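PDB 3TQK: phospho-2-dehydro-3-deoxyheptonate aldolase from Francisella tularensis, which probably condenses phosphoenolpyruvate with D-erythrose 4-phosphate to give the seven-carbon DAHP, the first step of the route to chorismate and the aromatic amino acids. Local coordinates for residues V53-C58 against V296-N301; V90-P95 against C137-L142; L172-S177 against F218-N223. All blocks are in the same frame, centred on the assembly; numbering follows the deposited sequence.

Interaction 1: residues V53-C58 against V296-N301; sequences VVVGPC and VMIESN. With MN (manganese (II) ion), chain B.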
# COMPACT_ATOMS: atom_id res chain seq x y z
N VAL A 53 -20.95 14.16 7.97
CA VAL A 53 -21.11 14.16 6.52
C VAL A 53 -19.88 14.75 5.89
O VAL A 53 -19.58 15.94 6.08
CB VAL A 53 -22.36 14.95 6.09
CG1 VAL A 53 -22.48 14.99 4.58
CG2 VAL A 53 -23.63 14.34 6.70
N VAL A 54 -19.14 13.89 5.18
CA VAL A 54 -17.94 14.27 4.46
C VAL A 54 -18.36 14.46 3.02
O VAL A 54 -18.64 13.50 2.32
CB VAL A 54 -16.86 13.18 4.54
CG1 VAL A 54 -15.65 13.55 3.65
CG2 VAL A 54 -16.45 12.96 5.99
N VAL A 55 -18.41 15.72 2.60
CA VAL A 55 -19.07 16.07 1.38
C VAL A 55 -18.22 17.05 0.59
O VAL A 55 -17.70 18.01 1.14
CB VAL A 55 -20.47 16.68 1.67
CG1 VAL A 55 -20.35 17.94 2.50
CG2 VAL A 55 -21.20 16.98 0.37
N GLY A 56 -18.07 16.78 -0.69
CA GLY A 56 -17.34 17.69 -1.55
C GLY A 56 -16.99 17.05 -2.87
O GLY A 56 -17.49 15.97 -3.18
N PRO A 57 -16.15 17.73 -3.67
CA PRO A 57 -15.72 17.25 -4.98
C PRO A 57 -14.97 15.92 -4.91
O PRO A 57 -14.32 15.64 -3.90
CB PRO A 57 -14.78 18.35 -5.45
CG PRO A 57 -15.24 19.57 -4.73
CD PRO A 57 -15.66 19.09 -3.40
N CYS A 58 -15.06 15.13 -5.98
CA CYS A 58 -14.32 13.87 -6.05
C CYS A 58 -12.85 14.15 -5.75
O CYS A 58 -12.26 13.53 -4.87
CB CYS A 58 -14.47 13.21 -7.43
SG CYS A 58 -13.37 11.77 -7.68
N VAL A 296 -21.72 9.49 6.60
CA VAL A 296 -21.77 9.18 5.18
C VAL A 296 -20.76 10.03 4.41
O VAL A 296 -20.25 11.03 4.94
CB VAL A 296 -23.18 9.38 4.60
CG1 VAL A 296 -24.17 8.45 5.29
CG2 VAL A 296 -23.63 10.85 4.74
N MSE A 297 -20.44 9.60 3.19
CA MSE A 297 -19.66 10.41 2.26
C MSE A 297 -20.51 10.68 1.03
O MSE A 297 -21.20 9.79 0.56
CB MSE A 297 -18.39 9.70 1.81
CG MSE A 297 -17.64 8.98 2.91
SE MSE A 297 -15.83 8.51 2.33
CE MSE A 297 -15.15 10.32 1.99
N ILE A 298 -20.45 11.91 0.54
CA ILE A 298 -21.16 12.30 -0.67
C ILE A 298 -20.17 12.99 -1.59
O ILE A 298 -19.38 13.82 -1.14
CB ILE A 298 -22.26 13.31 -0.35
CG1 ILE A 298 -23.30 12.71 0.59
CG2 ILE A 298 -22.91 13.82 -1.65
CD1 ILE A 298 -24.22 13.75 1.17
N GLU A 299 -20.20 12.65 -2.87
CA GLU A 299 -19.36 13.32 -3.87
C GLU A 299 -20.21 14.39 -4.55
O GLU A 299 -21.19 14.08 -5.22
CB GLU A 299 -18.74 12.32 -4.86
CG GLU A 299 -17.48 11.63 -4.30
CD GLU A 299 -16.75 10.73 -5.31
OE1 GLU A 299 -17.40 9.95 -6.04
OE2 GLU A 299 -15.50 10.80 -5.34
N SER A 300 -19.82 15.64 -4.34
CA SER A 300 -20.66 16.79 -4.67
C SER A 300 -19.83 17.92 -5.26
O SER A 300 -18.67 18.11 -4.88
CB SER A 300 -21.36 17.26 -3.38
OG SER A 300 -21.91 18.56 -3.52
N ASN A 301 -20.42 18.69 -6.17
CA ASN A 301 -19.72 19.84 -6.76
C ASN A 301 -20.73 20.92 -7.18
O ASN A 301 -21.91 20.80 -6.89
CB ASN A 301 -18.86 19.39 -7.96
CG ASN A 301 -17.51 20.13 -8.05
OD1 ASN A 301 -17.40 21.33 -7.76
ND2 ASN A 301 -16.47 19.40 -8.47
MN MN B . -14.07 9.72 -6.30

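Interaction 2: residues V90-P95 against C137-L142; sequences VYFEKP and CATEFL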
# COMPACT_ATOMS: atom_id res chain seq x y z
N VAL A 90 -11.69 17.47 0.71
CA VAL A 90 -10.65 18.17 -0.03
C VAL A 90 -9.59 17.15 -0.45
O VAL A 90 -8.55 17.02 0.21
CB VAL A 90 -10.02 19.31 0.82
CG1 VAL A 90 -9.25 20.27 -0.07
CG2 VAL A 90 -11.09 20.06 1.61
N TYR A 91 -9.87 16.42 -1.53
CA TYR A 91 -9.01 15.32 -1.97
C TYR A 91 -8.05 15.74 -3.07
O TYR A 91 -8.42 16.46 -3.99
CB TYR A 91 -9.84 14.13 -2.43
CG TYR A 91 -10.27 13.24 -1.30
CD1 TYR A 91 -10.86 13.76 -0.15
CD2 TYR A 91 -10.09 11.86 -1.36
CE1 TYR A 91 -11.25 12.96 0.90
CE2 TYR A 91 -10.49 11.04 -0.30
CZ TYR A 91 -11.08 11.60 0.82
OH TYR A 91 -11.49 10.80 1.87
N PHE A 92 -6.80 15.28 -2.97
CA PHE A 92 -5.76 15.75 -3.89
C PHE A 92 -5.17 14.65 -4.76
O PHE A 92 -4.11 14.82 -5.36
CB PHE A 92 -4.65 16.44 -3.09
CG PHE A 92 -5.10 17.69 -2.39
CD1 PHE A 92 -5.57 18.77 -3.11
CD2 PHE A 92 -5.05 17.78 -1.00
CE1 PHE A 92 -5.98 19.93 -2.47
CE2 PHE A 92 -5.45 18.94 -0.36
CZ PHE A 92 -5.92 20.01 -1.10
N GLU A 93 -5.88 13.52 -4.86
CA GLU A 93 -5.37 12.37 -5.61
C GLU A 93 -6.54 11.53 -6.14
O GLU A 93 -7.55 11.33 -5.46
CB GLU A 93 -4.44 11.55 -4.71
CG GLU A 93 -3.48 10.59 -5.43
CD GLU A 93 -3.88 9.11 -5.33
OE1 GLU A 93 -5.08 8.80 -5.11
OE2 GLU A 93 -2.99 8.24 -5.48
N LYS A 94 -6.39 11.04 -7.36
CA LYS A 94 -7.37 10.16 -7.98
C LYS A 94 -6.73 8.80 -8.26
O LYS A 94 -5.72 8.71 -8.96
CB LYS A 94 -7.87 10.78 -9.29
CG LYS A 94 -8.83 9.90 -10.10
CD LYS A 94 -10.09 9.55 -9.32
CE LYS A 94 -11.03 8.69 -10.17
NZ LYS A 94 -10.49 7.33 -10.33
N PRO A 95 -7.29 7.73 -7.68
CA PRO A 95 -6.85 6.37 -8.03
C PRO A 95 -7.03 6.04 -9.52
O PRO A 95 -8.07 6.39 -10.11
CB PRO A 95 -7.75 5.45 -7.19
CG PRO A 95 -8.69 6.38 -6.39
CD PRO A 95 -8.13 7.75 -6.46
N CYS A 137 -12.09 20.07 7.37
CA CYS A 137 -11.69 19.45 6.11
C CYS A 137 -11.26 17.99 6.24
O CYS A 137 -10.66 17.61 7.25
CB CYS A 137 -10.53 20.25 5.52
SG CYS A 137 -11.00 21.86 4.97
N ALA A 138 -11.53 17.22 5.19
CA ALA A 138 -11.16 15.81 5.04
C ALA A 138 -10.23 15.61 3.84
O ALA A 138 -10.39 16.27 2.82
CB ALA A 138 -12.43 14.97 4.83
N THR A 139 -9.28 14.69 3.95
CA THR A 139 -8.45 14.32 2.80
C THR A 139 -8.00 12.89 2.92
O THR A 139 -8.17 12.28 3.97
CB THR A 139 -7.24 15.25 2.66
OG1 THR A 139 -6.77 15.22 1.31
CG2 THR A 139 -6.14 14.83 3.61
N GLU A 140 -7.48 12.31 1.85
CA GLU A 140 -6.87 10.98 1.94
C GLU A 140 -5.40 11.11 2.26
O GLU A 140 -4.68 11.89 1.62
CB GLU A 140 -7.05 10.16 0.68
CG GLU A 140 -6.61 8.70 0.88
CD GLU A 140 -6.72 7.84 -0.35
OE1 GLU A 140 -7.58 8.13 -1.22
OE2 GLU A 140 -5.96 6.85 -0.45
N PHE A 141 -4.95 10.35 3.26
CA PHE A 141 -3.55 10.29 3.61
C PHE A 141 -2.91 9.20 2.75
O PHE A 141 -3.22 8.01 2.89
CB PHE A 141 -3.40 10.03 5.10
CG PHE A 141 -3.81 11.20 5.98
CD1 PHE A 141 -3.08 12.37 5.96
CD2 PHE A 141 -4.91 11.13 6.81
CE1 PHE A 141 -3.43 13.46 6.76
CE2 PHE A 141 -5.26 12.20 7.61
CZ PHE A 141 -4.52 13.37 7.58
N LEU A 142 -2.02 9.62 1.86
CA LEU A 142 -1.55 8.80 0.72
C LEU A 142 -0.20 8.10 0.94
O LEU A 142 0.03 7.00 0.41
CB LEU A 142 -1.40 9.72 -0.50
CG LEU A 142 -2.64 10.47 -0.99
CD1 LEU A 142 -2.28 11.69 -1.83
CD2 LEU A 142 -3.50 9.48 -1.76
O HOH W 1 -6.58 12.98 -1.31
O HOH W 2 -6.97 10.74 -2.52

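Interaction 3: residues L172-S177 against F218-N223; sequences LASGLS and FATKGN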
# COMPACT_ATOMS: atom_id res chain seq x y z
N LEU A 172 1.14 4.70 9.68
CA LEU A 172 0.93 6.12 9.46
C LEU A 172 -0.32 6.61 10.20
O LEU A 172 -0.28 7.62 10.89
CB LEU A 172 0.79 6.39 7.95
CG LEU A 172 0.28 7.75 7.52
CD1 LEU A 172 1.32 8.84 7.85
CD2 LEU A 172 -0.03 7.75 6.04
N ALA A 173 -1.41 5.87 10.06
CA ALA A 173 -2.66 6.25 10.69
C ALA A 173 -2.51 6.24 12.19
O ALA A 173 -3.11 7.08 12.87
CB ALA A 173 -3.80 5.31 10.27
N SER A 174 -1.72 5.30 12.71
CA SER A 174 -1.50 5.19 14.16
C SER A 174 -0.76 6.39 14.75
O SER A 174 -0.72 6.54 15.97
CB SER A 174 -0.72 3.91 14.50
OG SER A 174 0.67 4.06 14.23
N GLY A 175 -0.16 7.22 13.91
CA GLY A 175 0.55 8.41 14.38
C GLY A 175 -0.11 9.73 14.03
O GLY A 175 0.34 10.78 14.48
N LEU A 176 -1.16 9.70 13.23
CA LEU A 176 -1.87 10.93 12.87
C LEU A 176 -2.83 11.35 13.98
O LEU A 176 -3.37 10.51 14.68
CB LEU A 176 -2.63 10.72 11.56
CG LEU A 176 -1.72 10.64 10.34
CD1 LEU A 176 -2.52 10.24 9.12
CD2 LEU A 176 -1.03 11.97 10.11
N SER A 177 -3.03 12.66 14.12
CA SER A 177 -3.94 13.19 15.14
C SER A 177 -5.41 13.12 14.70
O SER A 177 -6.29 12.86 15.51
CB SER A 177 -3.58 14.63 15.49
OG SER A 177 -2.35 14.71 16.19
N PHE A 218 9.72 7.00 13.56
CA PHE A 218 8.61 7.56 14.34
C PHE A 218 8.05 6.48 15.28
O PHE A 218 7.69 5.40 14.83
CB PHE A 218 7.49 8.04 13.41
CG PHE A 218 7.68 9.43 12.83
CD1 PHE A 218 8.93 10.03 12.73
CD2 PHE A 218 6.58 10.12 12.33
CE1 PHE A 218 9.07 11.31 12.18
CE2 PHE A 218 6.71 11.39 11.77
CZ PHE A 218 7.98 11.98 11.70
N ALA A 219 8.01 6.78 16.58
CA ALA A 219 7.30 5.96 17.56
C ALA A 219 5.93 6.58 17.79
O ALA A 219 5.84 7.70 18.31
CB ALA A 219 8.08 5.87 18.90
N THR A 220 4.89 5.85 17.42
CA THR A 220 3.53 6.36 17.55
C THR A 220 2.85 5.86 18.81
O THR A 220 3.32 4.92 19.45
CB THR A 220 2.66 5.97 16.34
OG1 THR A 220 2.38 4.57 16.36
CG2 THR A 220 3.35 6.35 15.04
N LYS A 221 1.73 6.50 19.12
CA LYS A 221 0.90 6.20 20.29
C LYS A 221 -0.27 5.29 19.98
O LYS A 221 -0.86 4.70 20.89
CB LYS A 221 0.37 7.51 20.89
CG LYS A 221 1.29 8.10 21.96
CD LYS A 221 1.53 9.61 21.80
CE LYS A 221 0.44 10.46 22.42
NZ LYS A 221 0.92 11.86 22.67
N GLY A 222 -0.63 5.21 18.71
CA GLY A 222 -1.86 4.54 18.28
C GLY A 222 -2.97 5.56 18.11
O GLY A 222 -2.93 6.62 18.71
N ASN A 223 -3.97 5.21 17.30
CA ASN A 223 -5.08 6.11 17.00
C ASN A 223 -6.37 5.44 17.40
O ASN A 223 -6.77 4.44 16.80
CB ASN A 223 -5.09 6.46 15.50
CG ASN A 223 -5.97 7.64 15.20
OD1 ASN A 223 -6.98 7.85 15.87
ND2 ASN A 223 -5.58 8.44 14.21
O HOH W 3 -7.39 10.54 16.34

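Interaction 1: residues V53-C58 against V296-N301
Val54 and Gly56 face Val296, Ile298 and Ser300 across two parallel strands whose axes approach to 4.8 Å and run within 8° of each other. Val54 both gives and receives, its N reaching Val296 O at 3.1 Å, in the carbonyl plane, while its O accepts Ile298 N. Gly56 repeats the pattern with Ile298 O and Ser300 N, but Ser300 N, 2.6 Å from Gly56 O, stands above the Gly56 carbonyl plane. Gly56 adopts a conformation reached mainly by glycine.

Apolar contacts divide between the two surfaces of the sheet. On one, Val53 CG2 lies alongside Val296 CG2, and Val55 CG2 meets Ile298 CB at 3.9 Å. On the other, the bent end of selenomethionine Met297 folds back, and its CE touches Val54 CG1 at 3.7 Å. Beyond the strands, the side chains of Pro57 and Asn301 cross at about a right angle, with Asn301 ND2 3.6 Å from Pro57 CB.

Metal coordination joins the segments once more. Cys58 SG, turned anti to its own N (chi1 171°), binds manganese at 2.6 Å; the extended side chain of Glu299 brings OE2 to the metal at 2.0 Å. His266 and Asp322 are further ligands. Ser265 OG hydrogen-bonds Glu299 OE1, which should fix the rotation of the carboxylate.

These are the first and last strands of the eight-stranded TIM barrel, and their pairing closes it. Val53, Val55, Val296 and Ile298 pack outward against helix 327-344, where Thr330, together with Tyr69, also binds Ser300 OG. Met297 and Glu299 project inward beside Arg89, Val54 and Met297 meet Met261, and strand 84-89 flanks strand 51-56 on its far edge.

Interaction 2: residues V90-P95 against C137-L142
Val90 pairs with Ala138 and Thr139 where the loop leaving strand 84-89 runs beside strand 137-140, their end-to-end directions 15° apart, with the Tyr91 and Thr139 CA atoms 4.9 Å from each other. Val90 N donates to Ala138 O at 2.8 Å, in the carbonyl plane, continuing the parallel pairing of strand 84-89. One step further the backbone pairing gives way: Val90 O accepts the Thr139 hydroxyl, OG1, at 2.8 Å. A water then enters between the segments, taking Phe92 N and, weakly, Glu140 N. A second water donates to both Glu93 O and Glu140 OE1.

Among the side chains, Tyr91 lies over the backbone of Thr139 and Glu140. With CG beside its own N (chi1 -84°), the ring has Glu140 N 3.7 Å above its plane, over its centre, while Thr139 C lies over the same face nearer the rim. Glu140 CB touches CE2 of this ring, and the ring and carboxylate planes stand 62° apart. Arg89 makes a cation-pi contact with Tyr91. At one end Val90 CG2 rests on Cys137 SG at 3.8 Å. At the other, both methyls of Leu142 lie against the Glu93 chain, CD1 on CB at 3.6 Å and CD2 along the bent stem to the carboxyl carbon.

Val90 O and Phe92 N thus find partners in a hydroxyl and a water as the barrel opens at the C-terminal ends of its strands, the active-site side in TIM barrels. Glu93 OE1 and Glu140 OE1 are 4.7 Å apart, so their charges would probably disfavour one another; Glu140 OE2 has a weak bond from Gly160 N. A bound acetate near Glu140, probably from the crystallisation liquor, may mark a pocket.

Interaction 3: residues L172-S177 against F218-N223
Ser174 and Thr220 meet hydroxyl to hydroxyl in the tight part of the contact, Thr220 OG1 donating to Ser174 OG at 2.8 Å. This bond is the middle of a chain of hydrogen bonds: His204 N gives to Thr220 OG1, and Ser174 OG bonds Glu171 O one helical turn back. Thr220 CG2 presses on Gly175 CA at 3.5 Å. Nearby, Ser174 O receives a weak bond from Gly222 N. Asn223 binds the turn that follows from helix 167-173. With CG anti to its N (chi1 -165°), it sends ND2 to Ala173 O at 3.1 Å, and Ala173 O lies 6° out of the Asn223 amide plane, while Leu176 N reaches that oxygen from the opposite face of its carbonyl plane; ND2 also serves Ala178 O.

The looser side is wetter. A water lies 2.7 Å from Ser177 O and 2.8 Å from Asn223 OD1, which also accepts Asn225 N, and Lys221 leads its chain away from the contact. Asn6 of the second subunit binds Leu176 O.

The contact joins the segment running on from that helix to a hairpin, 205-209 with 215-220, inserted ahead of strand 226-230 of the TIM barrel, as in AroG-type DAHP synthases; here Phe218 to Thr220 pair antiparallel with a strand of the second subunit, carrying the sheet across the interface.

Interactions 1 and 2 adjoin in the barrel, their centres 12 Å apart: Cys58 O lies 3.5 Å from Tyr91 CB, and Met297 CE is 3.7 Å from Tyr91 OH. Interaction 1 supplies two manganese ligands, whereas the Tyr91 side chain of interaction 2 stays about 7 Å from the metal, lining the same end of the barrel. Interaction 3 is peripheral, its nearest atoms about 14 Å from those of interaction 1. It touches interaction 2 through Phe141 CD2 and Leu176 CD1, 3.4 Å apart, so packing contacts link 137-142 to the region that meets the second subunit. Along the chain, interactions 2 and 3 both fall inside the loop closed by interaction 1.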